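LAR_0958 cell surface adhesin (Lactobacillus reuteri, PDB 4NG0) probably helps the bacterium adhere to mucus, as a cell-surface protein whose repeat adopts a ubiquitin-like beta-grasp fold. Local coordinates at residues 3-8 / 25-30; 18-23 / 85-90; 44-49 / 60-65; 51-56 / 89-94. All blocks are in the same frame, centred on the assembly; numbering follows the deposited sequence.

In the fold
All four contacts belong to one mixed beta-sheet and the loops packed against it. Contacts 1 and 3 are backbone-paired and lie at the two outermost strands: 26-28 on 3-12, and 43-45 on 57-63. Each pairs its strands antiparallel and sets an aromatic CH-pi contact on one sheet face and polar side chains on the other. Contacts 2 and 4 share Y89 and T90 of strand 83-92 but bind loops without any direct hydrogen bond. Contact 2 is buried near the centre, aromatic and bridged by water; contact 4 is at the surface, where an isoleucine meets backbone carbonyls. W45 of contact 3 touches residues of both contacts 2 and 4.

Contact 1: residues 3-8 / 25-30; sequences VTYSGS and VQWSGL
Y5 and W27 face each other as a non-hydrogen-bonded pair where strand 26-28, an outermost strand of the beta-grasp sheet, runs antiparallel to strand 3-6, and both side chains leave the sheet on the same side. From its root outward, Y5 first lays CB over the six-membered ring of W27, 3.6 Å from the centroid and almost on the ring normal, a CH-pi contact. The same CB touches V25 CG1 at 3.7 Å. With chi1 at 62°, CG lies between the backbone N and the carbonyl carbon, and the phenol ring starts out beside the indole: CD1 passes W27 CH2 at 3.8 Å. The two rings are inclined by 48°, an oblique pairing. Farther out the phenol leaves strand 26-28, and its OH hydrogen-bonds to the backbone N of L63. V3 CG1 completes the group at the edge of the indole, 4.0 Å from W27 CZ3.

T4 and S6 point to the other face, in hydrogen-bonded pairs with S28 and Q26. Four backbone bonds hold these pairs, among them a nearly straight one of 2.8 Å from Q26 N to S6 O. A water joins S6 OG to Q26 O, to which it donates, so this carbonyl takes both the water and S6 N. Chemically the contact is two-sided: aromatic and aliphatic groups close the interior face, while hydroxyls and water suit the opposite face to solvent.

Contact 2: residues 18-23 / 85-90; sequences ANFEPT and GSYTYT
With their nearest CA atoms, those of F20 and Y89, 7.9 Å apart, the backbones of the largely irregular segment 18-23 and of segment 85-90 stand well separated, and side chains make the contact, F20 with Y87 and A18 with Y89, without a direct hydrogen bond. F20 presents the edge of its ring to the face of Y87 in a T-shaped pair, with planes at 88° and centroids 5.2 Å apart. CE1 of F20 makes the closest approach, 3.7 Å from Y87 CE1, and lies above the tyrosine ring toward its rim. Y87 and Y89 both carry CG anti to the backbone N, chi1 -176° and -167°, which takes both phenol rings away from the strand toward the loop. This packing belongs to the beta-grasp core, where the connection between strands 3-12 and 26-28 passes over one face of the sheet and L61 and W45 add to the apolar surroundings of F20. Beside it, A18 CB touches Y89 CE1 at 3.6 Å. One water accepts from E21 N at 2.9 Å and bonds to Y87 OH at 2.8 Å; that hydroxyl also bonds to T24 OG1. A second water lies between Y89 OH and N19 O, and may donate to the latter.

Contact 3: residues 44-49 / 60-65; sequences TWNTAD and TLSLNT
L61 lies over the face of the W45 indole. Its isopropyl end spreads across the ring system, with CD2 over the five-membered ring, 3.6 Å from its centroid and 3° off the normal, in a CH-pi contact. The other methyl, CD1, covers the six-membered ring and comes within 3.7 Å of W45 CZ3. A chi2 of 98°, away from the usual staggered values, spreads the two methyls over both rings of the indole. Beyond this pair, W45 meets Y89 edge-to-face and touches A18 and P53, placing the contact beside the core.

The pair sits at a non-hydrogen-bonded position of the antiparallel hairpin formed by strands 43-45 and 57-63, the former being an outermost strand of the sheet. Next to it T44 and S62 form a hydrogen-bonded pair, with T44 N 2.8 Å from S62 O. N46, the centre of an inverse gamma turn, continues the pairing through its backbone N, which bonds to T60 O at 2.9 Å. Its carboxamide reaches across to the neighbouring strand. ND2 donates to T60 OG1 at 2.9 Å and to S62 OG at 3.0 Å, and both hydroxyls lie close to the amide plane, so both N-H groups are used and the rotation of the amide is fixed.

Where the hairpin meets helix 65-73, the N64 side chain crosses that of T44 at about a right angle. Its ND2 donates to T44 OG1 at 3.0 Å, with the hydroxyl in the amide plane, and also bonds to A41 O; OD1 of this N-cap residue takes the backbone N of G67.

Contact 4: residues 51-56 / 89-94; sequences KAPTDA and YTINPL
A56 and I91 bring the two backbones together, their CA atoms 4.6 Å apart, where the irregular segment 51-56 curves in toward strand 89-92 before entering strand 57-63. No hydrogen bond passes between the two segments. A56 CA instead makes a CA-H...O contact of 3.2 Å to I91 O, bent at the hydrogen to 126°. Just beyond the loop, G57 takes up backbone hydrogen bonding with I91, so the contact marks the place where the loop merges into the sheet.

The I91 side chain fills the curve of the loop. Its CG1 is anti to the carbonyl carbon (chi1 -62°), and an extended chi2 of 177° carries CD1 out to the backbone of segment 51-56. There CD1 lies among three successive carbonyl oxygens: P53 O at 3.6 Å, T54 O at 3.5 Å and D55 O at 3.4 Å. The ring of P53 also comes near, its CG 4.1 Å from the same methyl. The second branch, CG2, packs against A56 CA at 3.8 Å. Residues outside the segments enclose the isoleucine further, with A18, K11 and Y59 all touching it.

Two of the carbonyls around CD1 have hydrogen-bond partners elsewhere: P53 O receives A18 N, and D55 O bonds to the hydroxyl of Y59. An apolar methyl beside them therefore leaves these two oxygens satisfied. The loop is joined to this strand mainly through the packing of one aliphatic side chain, while the backbone bonds of I91 with G57 and of A18 with P53 supply polar pairing alongside.

Contact 1: residues 3-8 / 25-30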
# COMPACT_ATOMS: atom_id res chain seq x y z
N VAL A 3 3.31 -9.86 11.66
CA VAL A 3 3.63 -9.20 10.40
C VAL A 3 2.79 -7.95 10.22
O VAL A 3 1.56 -8.01 10.23
CB VAL A 3 3.39 -10.15 9.21
CG1 VAL A 3 3.65 -9.43 7.89
CG2 VAL A 3 4.28 -11.39 9.33
N THR A 4 3.47 -6.82 10.07
CA THR A 4 2.77 -5.56 9.88
C THR A 4 3.39 -4.75 8.75
O THR A 4 4.56 -4.93 8.42
CB THR A 4 2.77 -4.71 11.17
OG1 THR A 4 4.11 -4.48 11.57
CG2 THR A 4 2.04 -5.44 12.29
N TYR A 5 2.58 -3.88 8.15
CA TYR A 5 3.08 -2.95 7.14
C TYR A 5 2.71 -1.52 7.51
O TYR A 5 1.72 -1.27 8.20
CB TYR A 5 2.57 -3.31 5.73
CG TYR A 5 1.06 -3.26 5.53
CD1 TYR A 5 0.27 -4.39 5.76
CD2 TYR A 5 0.44 -2.10 5.09
CE1 TYR A 5 -1.10 -4.35 5.56
CE2 TYR A 5 -0.93 -2.05 4.89
CZ TYR A 5 -1.70 -3.18 5.14
OH TYR A 5 -3.06 -3.12 4.94
N SER A 6 3.54 -0.59 7.05
CA SER A 6 3.31 0.82 7.26
C SER A 6 3.88 1.56 6.06
O SER A 6 4.39 0.95 5.13
CB SER A 6 4.01 1.29 8.54
OG SER A 6 5.41 1.14 8.42
N GLY A 7 3.77 2.88 6.07
CA GLY A 7 4.39 3.68 5.04
C GLY A 7 3.52 4.82 4.57
O GLY A 7 2.35 4.93 4.95
N SER A 8 4.11 5.67 3.74
CA SER A 8 3.42 6.85 3.25
C SER A 8 4.12 7.39 2.03
O SER A 8 5.28 7.08 1.77
CB SER A 8 3.36 7.92 4.33
OG SER A 8 4.67 8.32 4.72
N VAL A 25 6.12 0.75 0.77
CA VAL A 25 5.51 0.07 1.91
C VAL A 25 6.62 -0.58 2.74
O VAL A 25 7.49 -1.25 2.19
CB VAL A 25 4.48 -0.99 1.47
CG1 VAL A 25 3.88 -1.70 2.67
CG2 VAL A 25 3.38 -0.35 0.64
N GLN A 26 6.60 -0.35 4.05
CA GLN A 26 7.63 -0.84 4.93
C GLN A 26 7.08 -1.98 5.76
O GLN A 26 6.02 -1.86 6.39
CB GLN A 26 8.12 0.28 5.85
CG GLN A 26 8.61 1.52 5.10
CD GLN A 26 9.75 1.21 4.16
OE1 GLN A 26 10.70 0.50 4.53
NE2 GLN A 26 9.66 1.70 2.93
N TRP A 27 7.80 -3.08 5.78
CA TRP A 27 7.34 -4.30 6.42
C TRP A 27 8.16 -4.62 7.64
O TRP A 27 9.37 -4.38 7.69
CB TRP A 27 7.42 -5.46 5.42
CG TRP A 27 6.43 -5.33 4.30
CD1 TRP A 27 6.60 -4.68 3.11
CD2 TRP A 27 5.10 -5.85 4.29
NE1 TRP A 27 5.46 -4.79 2.35
CE2 TRP A 27 4.52 -5.50 3.05
CE3 TRP A 27 4.34 -6.60 5.20
CZ2 TRP A 27 3.21 -5.86 2.71
CZ3 TRP A 27 3.04 -6.96 4.85
CH2 TRP A 27 2.50 -6.59 3.62
N SER A 28 7.51 -5.20 8.65
CA SER A 28 8.17 -5.50 9.91
C SER A 28 7.54 -6.71 10.57
O SER A 28 6.41 -7.10 10.23
CB SER A 28 8.09 -4.28 10.82
OG SER A 28 8.77 -4.49 12.05
N GLY A 29 8.24 -7.31 11.53
CA GLY A 29 7.66 -8.32 12.38
C GLY A 29 8.18 -9.73 12.19
O GLY A 29 8.05 -10.57 13.09
N LEU A 30 8.76 -10.01 11.03
CA LEU A 30 9.29 -11.34 10.74
C LEU A 30 10.58 -11.22 9.95
O LEU A 30 10.56 -10.84 8.77
CB LEU A 30 8.28 -12.18 9.96
CG LEU A 30 8.73 -13.60 9.58
CD1 LEU A 30 9.04 -14.44 10.82
CD2 LEU A 30 7.67 -14.30 8.72
O HOH W 1 6.33 -1.42 9.16

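Contact 2: residues 18-23 / 85-90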
# COMPACT_ATOMS: atom_id res chain seq x y z
N ALA A 18 -3.11 9.36 -8.82
CA ALA A 18 -1.91 9.00 -8.07
C ALA A 18 -1.37 7.63 -8.45
O ALA A 18 -2.14 6.70 -8.71
CB ALA A 18 -2.20 9.03 -6.57
N ASN A 19 -0.05 7.50 -8.44
CA ASN A 19 0.60 6.22 -8.70
C ASN A 19 1.17 5.65 -7.42
O ASN A 19 2.24 6.08 -6.96
CB ASN A 19 1.74 6.41 -9.70
CG ASN A 19 1.26 6.80 -11.09
OD1 ASN A 19 0.27 6.26 -11.60
ND2 ASN A 19 1.98 7.71 -11.73
N PHE A 20 0.46 4.69 -6.84
CA PHE A 20 0.93 4.01 -5.64
C PHE A 20 2.15 3.17 -5.97
O PHE A 20 2.16 2.43 -6.95
CB PHE A 20 -0.19 3.13 -5.09
CG PHE A 20 0.28 2.12 -4.08
CD1 PHE A 20 0.61 2.52 -2.80
CD2 PHE A 20 0.35 0.77 -4.41
CE1 PHE A 20 1.04 1.59 -1.84
CE2 PHE A 20 0.78 -0.17 -3.45
CZ PHE A 20 1.12 0.24 -2.17
N GLU A 21 3.18 3.28 -5.13
CA GLU A 21 4.42 2.53 -5.31
C GLU A 21 4.62 1.53 -4.17
O GLU A 21 4.89 1.92 -3.05
CB GLU A 21 5.61 3.50 -5.34
CG GLU A 21 5.58 4.53 -6.47
CD GLU A 21 5.86 3.92 -7.84
OE1 GLU A 21 6.29 2.75 -7.91
OE2 GLU A 21 5.64 4.63 -8.85
N PRO A 22 4.47 0.23 -4.46
CA PRO A 22 4.54 -0.77 -3.39
C PRO A 22 5.90 -0.84 -2.69
O PRO A 22 5.97 -1.30 -1.55
CB PRO A 22 4.23 -2.09 -4.13
CG PRO A 22 4.53 -1.81 -5.56
CD PRO A 22 4.17 -0.37 -5.77
N THR A 23 6.96 -0.36 -3.34
CA THR A 23 8.27 -0.37 -2.67
C THR A 23 8.40 0.66 -1.55
O THR A 23 9.37 0.64 -0.80
CB THR A 23 9.45 -0.21 -3.67
OG1 THR A 23 9.33 1.04 -4.36
CG2 THR A 23 9.46 -1.35 -4.68
N GLY A 85 -1.91 -3.62 8.94
CA GLY A 85 -1.13 -2.47 8.54
C GLY A 85 -1.93 -1.22 8.27
O GLY A 85 -3.16 -1.21 8.37
N SER A 86 -1.21 -0.16 7.92
CA SER A 86 -1.79 1.13 7.60
C SER A 86 -0.87 1.80 6.59
O SER A 86 0.34 1.68 6.68
CB SER A 86 -1.91 1.99 8.86
OG SER A 86 -2.43 3.29 8.58
N TYR A 87 -1.44 2.49 5.61
CA TYR A 87 -0.63 3.18 4.61
C TYR A 87 -1.35 4.44 4.17
O TYR A 87 -2.52 4.38 3.82
CB TYR A 87 -0.35 2.28 3.39
CG TYR A 87 0.57 2.94 2.39
CD1 TYR A 87 0.08 3.84 1.45
CD2 TYR A 87 1.93 2.68 2.41
CE1 TYR A 87 0.92 4.46 0.56
CE2 TYR A 87 2.79 3.29 1.51
CZ TYR A 87 2.27 4.18 0.59
OH TYR A 87 3.11 4.80 -0.30
N THR A 88 -0.66 5.57 4.20
CA THR A 88 -1.29 6.85 3.89
C THR A 88 -0.67 7.54 2.68
O THR A 88 0.55 7.74 2.61
CB THR A 88 -1.23 7.80 5.10
OG1 THR A 88 -1.89 7.18 6.21
CG2 THR A 88 -1.94 9.12 4.78
N TYR A 89 -1.51 7.93 1.72
CA TYR A 89 -1.06 8.62 0.52
C TYR A 89 -1.77 9.96 0.46
O TYR A 89 -3.00 10.01 0.49
CB TYR A 89 -1.39 7.81 -0.75
CG TYR A 89 -0.66 8.34 -1.98
CD1 TYR A 89 -1.04 9.55 -2.57
CD2 TYR A 89 0.43 7.66 -2.52
CE1 TYR A 89 -0.38 10.05 -3.66
CE2 TYR A 89 1.10 8.17 -3.62
CZ TYR A 89 0.70 9.37 -4.18
OH TYR A 89 1.36 9.88 -5.28
N THR A 90 -0.99 11.04 0.38
CA THR A 90 -1.57 12.38 0.32
C THR A 90 -1.36 13.04 -1.04
O THR A 90 -0.25 13.03 -1.58
CB THR A 90 -0.95 13.28 1.40
OG1 THR A 90 -1.17 12.69 2.69
CG2 THR A 90 -1.56 14.68 1.39
O HOH W 2 3.63 8.39 -5.87
O HOH W 3 3.02 5.29 -3.09

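Contact 3: residues 44-49 / 60-65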
# COMPACT_ATOMS: atom_id res chain seq x y z
N THR A 44 -5.42 -2.04 -2.33
CA THR A 44 -6.61 -1.35 -2.81
C THR A 44 -6.72 0.04 -2.19
O THR A 44 -6.56 0.20 -0.98
CB THR A 44 -7.87 -2.17 -2.48
OG1 THR A 44 -7.81 -3.39 -3.22
CG2 THR A 44 -9.15 -1.43 -2.85
N TRP A 45 -6.98 1.04 -3.03
CA TRP A 45 -7.28 2.37 -2.55
C TRP A 45 -8.61 2.39 -1.80
O TRP A 45 -9.61 1.90 -2.32
CB TRP A 45 -7.40 3.32 -3.74
CG TRP A 45 -6.10 3.68 -4.39
CD1 TRP A 45 -5.52 3.07 -5.46
CD2 TRP A 45 -5.25 4.78 -4.04
NE1 TRP A 45 -4.33 3.71 -5.78
CE2 TRP A 45 -4.16 4.77 -4.93
CE3 TRP A 45 -5.31 5.78 -3.05
CZ2 TRP A 45 -3.12 5.72 -4.87
CZ3 TRP A 45 -4.29 6.72 -2.99
CH2 TRP A 45 -3.21 6.68 -3.89
N ASN A 46 -8.62 3.01 -0.63
CA ASN A 46 -9.82 3.11 0.18
C ASN A 46 -10.60 4.37 -0.19
O ASN A 46 -10.84 5.26 0.62
CB ASN A 46 -9.46 3.05 1.67
CG ASN A 46 -8.86 1.69 2.06
OD1 ASN A 46 -9.38 0.63 1.70
ND2 ASN A 46 -7.76 1.71 2.81
N THR A 47 -10.99 4.42 -1.46
CA THR A 47 -11.72 5.53 -2.04
C THR A 47 -13.13 5.07 -2.40
O THR A 47 -13.42 3.88 -2.36
CB THR A 47 -11.01 5.99 -3.30
OG1 THR A 47 -10.79 4.86 -4.15
CG2 THR A 47 -9.67 6.63 -2.96
N ALA A 48 -13.99 6.01 -2.77
CA ALA A 48 -15.39 5.68 -3.02
C ALA A 48 -15.56 4.64 -4.11
O ALA A 48 -16.47 3.81 -4.03
CB ALA A 48 -16.19 6.93 -3.37
N ASP A 49 -14.70 4.68 -5.12
CA ASP A 49 -14.80 3.74 -6.23
C ASP A 49 -13.67 2.71 -6.21
O ASP A 49 -13.52 1.92 -7.15
CB ASP A 49 -14.83 4.48 -7.58
CG ASP A 49 -13.67 5.45 -7.75
OD1 ASP A 49 -12.77 5.50 -6.88
OD2 ASP A 49 -13.67 6.19 -8.77
N THR A 60 -5.97 6.45 2.09
CA THR A 60 -5.24 5.26 2.52
C THR A 60 -5.37 4.13 1.52
O THR A 60 -6.27 4.13 0.68
CB THR A 60 -5.69 4.75 3.91
OG1 THR A 60 -7.05 4.32 3.85
CG2 THR A 60 -5.56 5.84 4.95
N LEU A 61 -4.45 3.18 1.61
CA LEU A 61 -4.55 1.93 0.87
C LEU A 61 -4.40 0.79 1.86
O LEU A 61 -3.76 0.95 2.90
CB LEU A 61 -3.45 1.80 -0.18
CG LEU A 61 -3.53 2.76 -1.36
CD1 LEU A 61 -2.60 3.96 -1.13
CD2 LEU A 61 -3.18 2.03 -2.65
N SER A 62 -4.96 -0.36 1.51
CA SER A 62 -4.84 -1.56 2.35
C SER A 62 -4.43 -2.73 1.49
O SER A 62 -4.80 -2.82 0.31
CB SER A 62 -6.18 -1.88 3.00
OG SER A 62 -6.61 -0.86 3.87
N LEU A 63 -3.65 -3.64 2.07
CA LEU A 63 -3.36 -4.91 1.41
C LEU A 63 -4.70 -5.63 1.21
O LEU A 63 -5.49 -5.74 2.14
CB LEU A 63 -2.43 -5.75 2.29
CG LEU A 63 -1.90 -7.03 1.63
CD1 LEU A 63 -0.81 -6.74 0.61
CD2 LEU A 63 -1.38 -7.97 2.73
N ASN A 64 -4.93 -6.11 -0.01
CA ASN A 64 -6.20 -6.78 -0.32
C ASN A 64 -6.03 -8.30 -0.30
O ASN A 64 -4.95 -8.80 -0.01
CB ASN A 64 -6.78 -6.25 -1.65
CG ASN A 64 -5.87 -6.48 -2.83
OD1 ASN A 64 -5.21 -7.51 -2.93
ND2 ASN A 64 -5.83 -5.52 -3.75
N THR A 65 -7.10 -9.04 -0.59
CA THR A 65 -7.01 -10.51 -0.49
C THR A 65 -6.07 -11.11 -1.53
O THR A 65 -5.43 -12.14 -1.28
CB THR A 65 -8.39 -11.17 -0.53
OG1 THR A 65 -9.10 -10.71 -1.67
CG2 THR A 65 -9.17 -10.82 0.73
O HOH W 4 -8.83 6.90 1.64

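Contact 4: residues 51-56 / 89-94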
# COMPACT_ATOMS: atom_id res chain seq x y z
N LYS A 51 -10.64 3.18 -6.70
CA LYS A 51 -9.68 3.52 -7.75
C LYS A 51 -8.75 4.62 -7.27
O LYS A 51 -9.06 5.34 -6.32
CB LYS A 51 -10.40 4.00 -9.02
CG LYS A 51 -11.31 2.95 -9.66
CD LYS A 51 -10.53 1.69 -10.00
CE LYS A 51 -11.44 0.58 -10.52
NZ LYS A 51 -12.18 1.00 -11.74
N ALA A 52 -7.62 4.77 -7.94
CA ALA A 52 -6.65 5.80 -7.59
C ALA A 52 -7.29 7.17 -7.75
O ALA A 52 -7.90 7.45 -8.78
CB ALA A 52 -5.43 5.70 -8.48
N PRO A 53 -7.15 8.04 -6.73
CA PRO A 53 -7.72 9.38 -6.76
C PRO A 53 -6.86 10.38 -7.51
O PRO A 53 -5.68 10.13 -7.76
CB PRO A 53 -7.78 9.75 -5.27
CG PRO A 53 -6.57 9.07 -4.71
CD PRO A 53 -6.45 7.76 -5.47
N THR A 54 -7.49 11.49 -7.86
CA THR A 54 -6.85 12.63 -8.52
C THR A 54 -6.88 13.89 -7.65
O THR A 54 -5.89 14.63 -7.58
CB THR A 54 -7.53 12.91 -9.86
OG1 THR A 54 -7.27 11.81 -10.74
CG2 THR A 54 -6.99 14.18 -10.51
N ASP A 55 -8.01 14.14 -7.00
CA ASP A 55 -8.18 15.36 -6.20
C ASP A 55 -7.27 15.40 -4.98
O ASP A 55 -6.94 14.37 -4.39
CB ASP A 55 -9.63 15.46 -5.73
CG ASP A 55 -10.60 15.75 -6.86
OD1 ASP A 55 -10.19 16.35 -7.87
OD2 ASP A 55 -11.78 15.36 -6.70
N ALA A 56 -6.90 16.62 -4.59
CA ALA A 56 -6.16 16.83 -3.35
C ALA A 56 -6.94 16.24 -2.20
O ALA A 56 -8.16 16.36 -2.13
CB ALA A 56 -5.91 18.31 -3.12
N TYR A 89 -1.51 7.93 1.72
CA TYR A 89 -1.06 8.62 0.52
C TYR A 89 -1.77 9.96 0.46
O TYR A 89 -3.00 10.01 0.49
CB TYR A 89 -1.39 7.81 -0.75
CG TYR A 89 -0.66 8.34 -1.98
CD1 TYR A 89 -1.04 9.55 -2.57
CD2 TYR A 89 0.43 7.66 -2.52
CE1 TYR A 89 -0.38 10.05 -3.66
CE2 TYR A 89 1.10 8.17 -3.62
CZ TYR A 89 0.70 9.37 -4.18
OH TYR A 89 1.36 9.88 -5.28
N THR A 90 -0.99 11.04 0.38
CA THR A 90 -1.57 12.38 0.32
C THR A 90 -1.36 13.04 -1.04
O THR A 90 -0.25 13.03 -1.58
CB THR A 90 -0.95 13.28 1.40
OG1 THR A 90 -1.17 12.69 2.69
CG2 THR A 90 -1.56 14.68 1.39
N ILE A 91 -2.42 13.61 -1.60
CA ILE A 91 -2.27 14.48 -2.75
C ILE A 91 -2.39 15.91 -2.22
O ILE A 91 -3.42 16.29 -1.69
CB ILE A 91 -3.33 14.20 -3.83
CG1 ILE A 91 -3.21 12.77 -4.34
CG2 ILE A 91 -3.19 15.18 -4.98
CD1 ILE A 91 -4.29 12.40 -5.38
N ASN A 92 -1.32 16.68 -2.34
CA ASN A 92 -1.32 18.05 -1.85
C ASN A 92 -1.84 19.00 -2.91
O ASN A 92 -1.63 18.77 -4.10
CB ASN A 92 0.10 18.44 -1.42
CG ASN A 92 0.55 17.70 -0.18
OD1 ASN A 92 -0.10 17.77 0.86
ND2 ASN A 92 1.65 16.96 -0.29
N PRO A 93 -2.52 20.09 -2.51
CA PRO A 93 -2.99 21.05 -3.52
C PRO A 93 -1.82 21.69 -4.25
O PRO A 93 -0.72 21.80 -3.70
CB PRO A 93 -3.74 22.10 -2.69
CG PRO A 93 -4.06 21.44 -1.38
CD PRO A 93 -2.94 20.45 -1.14
N LEU A 94 -2.06 22.11 -5.49
CA LEU A 94 -1.05 22.76 -6.31
C LEU A 94 -1.01 24.25 -6.02
O LEU A 94 -2.03 24.93 -6.12
CB LEU A 94 -1.38 22.53 -7.79
CG LEU A 94 -0.54 23.29 -8.82
CD1 LEU A 94 0.93 22.96 -8.67
CD2 LEU A 94 -1.03 22.97 -10.23